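Local structure of acyl-CoA dehydrogenase (Thermus thermophilus, 2Z1Q) at residues Leu7-Leu15 against Glu346-Ile354. The protein probably oxidises saturated acyl-CoA thioesters to their 2,3-dehydroacyl forms, using bound FAD and passing the electrons to an acceptor. Numbering follows the deposited sequence.
Sequences LWQKGGGWL and EYAVEASII
Trp14 and Glu350 form the buried end of a contact that illustrates how a chain terminus is docked through glutamate carboxylates that accept N-H groups of its loop. The indole NE1 gives its hydrogen to Glu350 OE2 at 2.7 Å; the oxygen lies in the ring plane and accepts on its anti lone pair, while ring and carboxylate stand 88° apart. Glu350 reaches it by a bend at chi2 (67°), and the same OE2 takes a weak second bond from Gly12 N at 3.1 Å. Beyond the nitrogen, Trp14 CZ2 rests against Ile353 CD1, 4.0 Å away, the apolar part of the packing.

The type II turn from Lys10 to Gly13 sets Gly11 CA against the residues that lead into helix 348-372. Gly11 CA lies 3.3 Å from Glu346 O in a CA-H...O contact, and a CB here would strike that oxygen. Tyr347, the N-cap residue, sends its hydroxyl to Gln9 O at 2.7 Å, reaching the carbonyl from above its plane. A phenylalanine in place of Tyr347 would probably leave Gln9 O without this donor and the loop less firmly tied to the helix start.

On the partly exposed side, Gly11 N still makes a nearly straight bond (175°) to Glu346 OE1, met from above the carboxylate plane. Looseness begins with the exposed Lys10, which adds little beyond CB, its extended chain leaving NZ 6.9 Å from that oxygen.

Away from the flavin site, the contact thus joins the N-terminal loop to the first turns of helix 348-372 and the residues just before it. Helix 300-331 touches Trp14, Tyr347 and Glu350, and helix 476-502 packs on Trp14, Glu350 and Ile353.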
ATOM      1  N   LEU B   7       3.894 -39.088  -6.372  1.00 77.34           N
ATOM      2  CA  LEU B   7       4.139 -38.064  -7.373  1.00 75.19           C
ATOM      3  C   LEU B   7       3.717 -36.677  -6.902  1.00 74.03           C
ATOM      4  O   LEU B   7       4.462 -35.707  -7.060  1.00 73.92           O
ATOM      5  CB  LEU B   7       3.408 -38.422  -8.671  1.00 74.95           C
ATOM      6  CG  LEU B   7       3.723 -37.595  -9.920  1.00 75.08           C
ATOM      7  CD1 LEU B   7       3.118 -36.203  -9.814  1.00 74.36           C
ATOM      8  CD2 LEU B   7       5.234 -37.536 -10.101  1.00 74.94           C
ATOM      9  N   TRP B   8       2.526 -36.585  -6.317  1.00 71.97           N
ATOM     10  CA  TRP B   8       2.020 -35.303  -5.850  1.00 70.80           C
ATOM     11  C   TRP B   8       2.652 -34.845  -4.540  1.00 69.73           C
ATOM     12  O   TRP B   8       2.830 -33.650  -4.319  1.00 69.54           O
ATOM     13  CB  TRP B   8       0.497 -35.359  -5.684  1.00 70.71           C
ATOM     14  CG  TRP B   8       0.038 -36.314  -4.625  1.00 70.25           C
ATOM     15  CD1 TRP B   8      -0.114 -37.665  -4.748  1.00 70.20           C
ATOM     16  CD2 TRP B   8      -0.284 -35.994  -3.264  1.00 69.71           C
ATOM     17  NE1 TRP B   8      -0.512 -38.207  -3.548  1.00 69.86           N
ATOM     18  CE2 TRP B   8      -0.623 -37.205  -2.620  1.00 69.76           C
ATOM     19  CE3 TRP B   8      -0.317 -34.804  -2.527  1.00 69.82           C
ATOM     20  CZ2 TRP B   8      -0.990 -37.259  -1.273  1.00 69.78           C
ATOM     21  CZ3 TRP B   8      -0.683 -34.859  -1.184  1.00 69.58           C
ATOM     22  CH2 TRP B   8      -1.014 -36.080  -0.572  1.00 69.65           C
ATOM     23  N   GLN B   9       2.981 -35.797  -3.671  1.00 68.70           N
ATOM     24  CA  GLN B   9       3.586 -35.467  -2.383  1.00 67.74           C
ATOM     25  C   GLN B   9       4.891 -34.697  -2.525  1.00 65.95           C
ATOM     26  O   GLN B   9       5.141 -33.755  -1.778  1.00 64.92           O
ATOM     27  CB  GLN B   9       3.842 -36.735  -1.557  1.00 68.59           C
ATOM     28  CG  GLN B   9       2.612 -37.249  -0.833  1.00 69.48           C
ATOM     29  CD  GLN B   9       2.921 -38.382   0.130  1.00 69.94           C
ATOM     30  OE1 GLN B   9       2.093 -38.727   0.974  1.00 70.99           O
ATOM     31  NE2 GLN B   9       4.107 -38.970   0.007  1.00 68.76           N
ATOM     32  N   LYS B  10       5.717 -35.109  -3.482  1.00 64.92           N
ATOM     33  CA  LYS B  10       7.007 -34.467  -3.725  1.00 64.14           C
ATOM     34  C   LYS B  10       6.849 -32.958  -3.899  1.00 62.94           C
ATOM     35  O   LYS B  10       5.757 -32.468  -4.190  1.00 62.07           O
ATOM     36  CB  LYS B  10       7.674 -35.062  -4.978  1.00 64.59           C
ATOM     37  CG  LYS B  10       7.953 -36.563  -4.900  1.00 65.72           C
ATOM     38  CD  LYS B  10       8.795 -37.052  -6.078  1.00 66.38           C
ATOM     39  CE  LYS B  10       9.149 -38.531  -5.930  1.00 67.68           C
ATOM     40  NZ  LYS B  10      10.140 -38.991  -6.948  1.00 68.07           N
ATOM     41  N   GLY B  11       7.941 -32.224  -3.717  1.00 61.54           N
ATOM     42  CA  GLY B  11       7.891 -30.782  -3.867  1.00 60.41           C
ATOM     43  C   GLY B  11       7.511 -30.386  -5.281  1.00 59.68           C
ATOM     44  O   GLY B  11       8.225 -30.699  -6.229  1.00 58.89           O
ATOM     45  N   GLY B  12       6.379 -29.703  -5.421  1.00 59.08           N
ATOM     46  CA  GLY B  12       5.920 -29.285  -6.733  1.00 57.72           C
ATOM     47  C   GLY B  12       5.057 -30.332  -7.407  1.00 57.04           C
ATOM     48  O   GLY B  12       4.626 -30.159  -8.543  1.00 57.51           O
ATOM     49  N   GLY B  13       4.802 -31.425  -6.700  1.00 56.78           N
ATOM     50  CA  GLY B  13       3.988 -32.490  -7.255  1.00 55.70           C
ATOM     51  C   GLY B  13       2.563 -32.064  -7.540  1.00 54.53           C
ATOM     52  O   GLY B  13       1.907 -32.619  -8.423  1.00 54.42           O
ATOM     53  N   TRP B  14       2.075 -31.080  -6.791  1.00 53.84           N
ATOM     54  CA  TRP B  14       0.717 -30.586  -6.972  1.00 53.19           C
ATOM     55  C   TRP B  14       0.558 -29.957  -8.350  1.00 54.25           C
ATOM     56  O   TRP B  14      -0.550 -29.636  -8.779  1.00 54.48           O
ATOM     57  CB  TRP B  14       0.382 -29.548  -5.901  1.00 51.80           C
ATOM     58  CG  TRP B  14       1.406 -28.467  -5.797  1.00 50.03           C
ATOM     59  CD1 TRP B  14       2.520 -28.467  -5.013  1.00 49.56           C
ATOM     60  CD2 TRP B  14       1.442 -27.250  -6.546  1.00 49.96           C
ATOM     61  NE1 TRP B  14       3.252 -27.324  -5.224  1.00 49.67           N
ATOM     62  CE2 TRP B  14       2.612 -26.559  -6.162  1.00 49.65           C
ATOM     63  CE3 TRP B  14       0.599 -26.676  -7.507  1.00 50.19           C
ATOM     64  CZ2 TRP B  14       2.965 -25.319  -6.706  1.00 49.71           C
ATOM     65  CZ3 TRP B  14       0.951 -25.440  -8.050  1.00 50.43           C
ATOM     66  CH2 TRP B  14       2.123 -24.778  -7.646  1.00 49.78           C
ATOM     67  N   LEU B  15       1.673 -29.787  -9.045  1.00 55.00           N
ATOM     68  CA  LEU B  15       1.651 -29.179 -10.359  1.00 57.61           C
ATOM     69  C   LEU B  15       1.255 -30.166 -11.461  1.00 59.26           C
ATOM     70  O   LEU B  15       0.636 -29.775 -12.453  1.00 58.07           O
ATOM     71  CB  LEU B  15       3.024 -28.565 -10.648  1.00 58.22           C
ATOM     72  CG  LEU B  15       3.122 -27.513 -11.750  1.00 59.04           C
ATOM     73  CD1 LEU B  15       3.004 -28.176 -13.112  1.00 60.45           C
ATOM     74  CD2 LEU B  15       2.037 -26.462 -11.549  1.00 58.22           C
ATOM     75  N   GLU B 346      12.755 -29.810   0.555  1.00 35.31           N
ATOM     76  CA  GLU B 346      11.894 -30.447  -0.437  1.00 37.65           C
ATOM     77  C   GLU B 346      10.782 -29.496  -0.875  1.00 36.57           C
ATOM     78  O   GLU B 346      10.338 -29.542  -2.020  1.00 36.97           O
ATOM     79  CB  GLU B 346      11.278 -31.725   0.153  1.00 39.47           C
ATOM     80  CG  GLU B 346      10.289 -32.438  -0.762  1.00 44.47           C
ATOM     81  CD  GLU B 346      10.929 -32.941  -2.044  1.00 47.56           C
ATOM     82  OE1 GLU B 346      10.187 -33.408  -2.933  1.00 48.90           O
ATOM     83  OE2 GLU B 346      12.176 -32.873  -2.163  1.00 49.95           O
ATOM     84  N   TYR B 347      10.336 -28.632   0.035  1.00 34.81           N
ATOM     85  CA  TYR B 347       9.271 -27.690  -0.296  1.00 33.36           C
ATOM     86  C   TYR B 347       9.701 -26.219  -0.299  1.00 31.63           C
ATOM     87  O   TYR B 347       8.921 -25.329   0.061  1.00 29.76           O
ATOM     88  CB  TYR B 347       8.081 -27.897   0.652  1.00 35.36           C
ATOM     89  CG  TYR B 347       7.576 -29.324   0.676  1.00 36.88           C
ATOM     90  CD1 TYR B 347       8.190 -30.286   1.481  1.00 37.35           C
ATOM     91  CD2 TYR B 347       6.522 -29.729  -0.144  1.00 37.77           C
ATOM     92  CE1 TYR B 347       7.775 -31.609   1.466  1.00 37.96           C
ATOM     93  CE2 TYR B 347       6.095 -31.060  -0.169  1.00 37.95           C
ATOM     94  CZ  TYR B 347       6.733 -31.992   0.640  1.00 39.14           C
ATOM     95  OH  TYR B 347       6.353 -33.311   0.606  1.00 41.30           O
ATOM     96  N   ALA B 348      10.939 -25.971  -0.728  1.00 30.12           N
ATOM     97  CA  ALA B 348      11.491 -24.620  -0.803  1.00 28.98           C
ATOM     98  C   ALA B 348      10.589 -23.738  -1.661  1.00 28.42           C
ATOM     99  O   ALA B 348      10.333 -22.583  -1.327  1.00 26.93           O
ATOM    100  CB  ALA B 348      12.912 -24.665  -1.393  1.00 27.17           C
ATOM    101  N   VAL B 349      10.100 -24.291  -2.765  1.00 29.03           N
ATOM    102  CA  VAL B 349       9.219 -23.548  -3.652  1.00 28.67           C
ATOM    103  C   VAL B 349       7.933 -23.149  -2.939  1.00 28.13           C
ATOM    104  O   VAL B 349       7.515 -21.992  -3.026  1.00 27.43           O
ATOM    105  CB  VAL B 349       8.905 -24.362  -4.924  1.00 30.11           C
ATOM    106  CG1 VAL B 349       7.910 -23.608  -5.797  1.00 29.49           C
ATOM    107  CG2 VAL B 349      10.194 -24.603  -5.691  1.00 28.94           C
ATOM    108  N   GLU B 350       7.311 -24.087  -2.227  1.00 26.11           N
ATOM    109  CA  GLU B 350       6.082 -23.792  -1.494  1.00 26.05           C
ATOM    110  C   GLU B 350       6.334 -22.711  -0.427  1.00 25.56           C
ATOM    111  O   GLU B 350       5.502 -21.827  -0.215  1.00 25.81           O
ATOM    112  CB  GLU B 350       5.546 -25.053  -0.801  1.00 27.75           C
ATOM    113  CG  GLU B 350       4.930 -26.138  -1.689  1.00 30.46           C
ATOM    114  CD  GLU B 350       5.910 -26.850  -2.622  1.00 32.04           C
ATOM    115  OE1 GLU B 350       7.103 -27.008  -2.279  1.00 31.40           O
ATOM    116  OE2 GLU B 350       5.461 -27.277  -3.710  1.00 34.66           O
ATOM    117  N   ALA B 351       7.476 -22.794   0.256  1.00 25.12           N
ATOM    118  CA  ALA B 351       7.812 -21.811   1.282  1.00 24.78           C
ATOM    119  C   ALA B 351       7.832 -20.420   0.652  1.00 23.69           C
ATOM    120  O   ALA B 351       7.296 -19.476   1.211  1.00 23.70           O
ATOM    121  CB  ALA B 351       9.165 -22.126   1.904  1.00 24.30           C
ATOM    122  N   SER B 352       8.447 -20.305  -0.517  1.00 22.08           N
ATOM    123  CA  SER B 352       8.507 -19.016  -1.201  1.00 22.72           C
ATOM    124  C   SER B 352       7.126 -18.505  -1.607  1.00 22.62           C
ATOM    125  O   SER B 352       6.845 -17.312  -1.466  1.00 21.81           O
ATOM    126  CB  SER B 352       9.404 -19.106  -2.432  1.00 20.57           C
ATOM    127  OG  SER B 352      10.772 -19.207  -2.071  1.00 24.51           O
ATOM    128  N   ILE B 353       6.266 -19.405  -2.094  1.00 22.25           N
ATOM    129  CA  ILE B 353       4.910 -19.018  -2.504  1.00 22.36           C
ATOM    130  C   ILE B 353       4.079 -18.432  -1.359  1.00 23.05           C
ATOM    131  O   ILE B 353       3.439 -17.395  -1.525  1.00 24.84           O
ATOM    132  CB  ILE B 353       4.115 -20.212  -3.108  1.00 21.72           C
ATOM    133  CG1 ILE B 353       4.684 -20.603  -4.472  1.00 22.81           C
ATOM    134  CG2 ILE B 353       2.646 -19.826  -3.261  1.00 21.11           C
ATOM    135  CD1 ILE B 353       4.059 -21.876  -5.050  1.00 24.37           C
ATOM    136  N   ILE B 354       4.069 -19.096  -0.208  1.00 23.88           N
ATOM    137  CA  ILE B 354       3.305 -18.586   0.921  1.00 23.03           C
ATOM    138  C   ILE B 354       3.963 -17.347   1.529  1.00 24.23           C
ATOM    139  O   ILE B 354       3.296 -16.551   2.186  1.00 24.05           O
ATOM    140  CB  ILE B 354       3.105 -19.668   2.021  1.00 24.14           C
ATOM    141  CG1 ILE B 354       4.456 -20.200   2.479  1.00 23.50           C
ATOM    142  CG2 ILE B 354       2.226 -20.812   1.496  1.00 23.14           C
ATOM    143  CD1 ILE B 354       4.345 -21.320   3.477  1.00 25.93           C
TER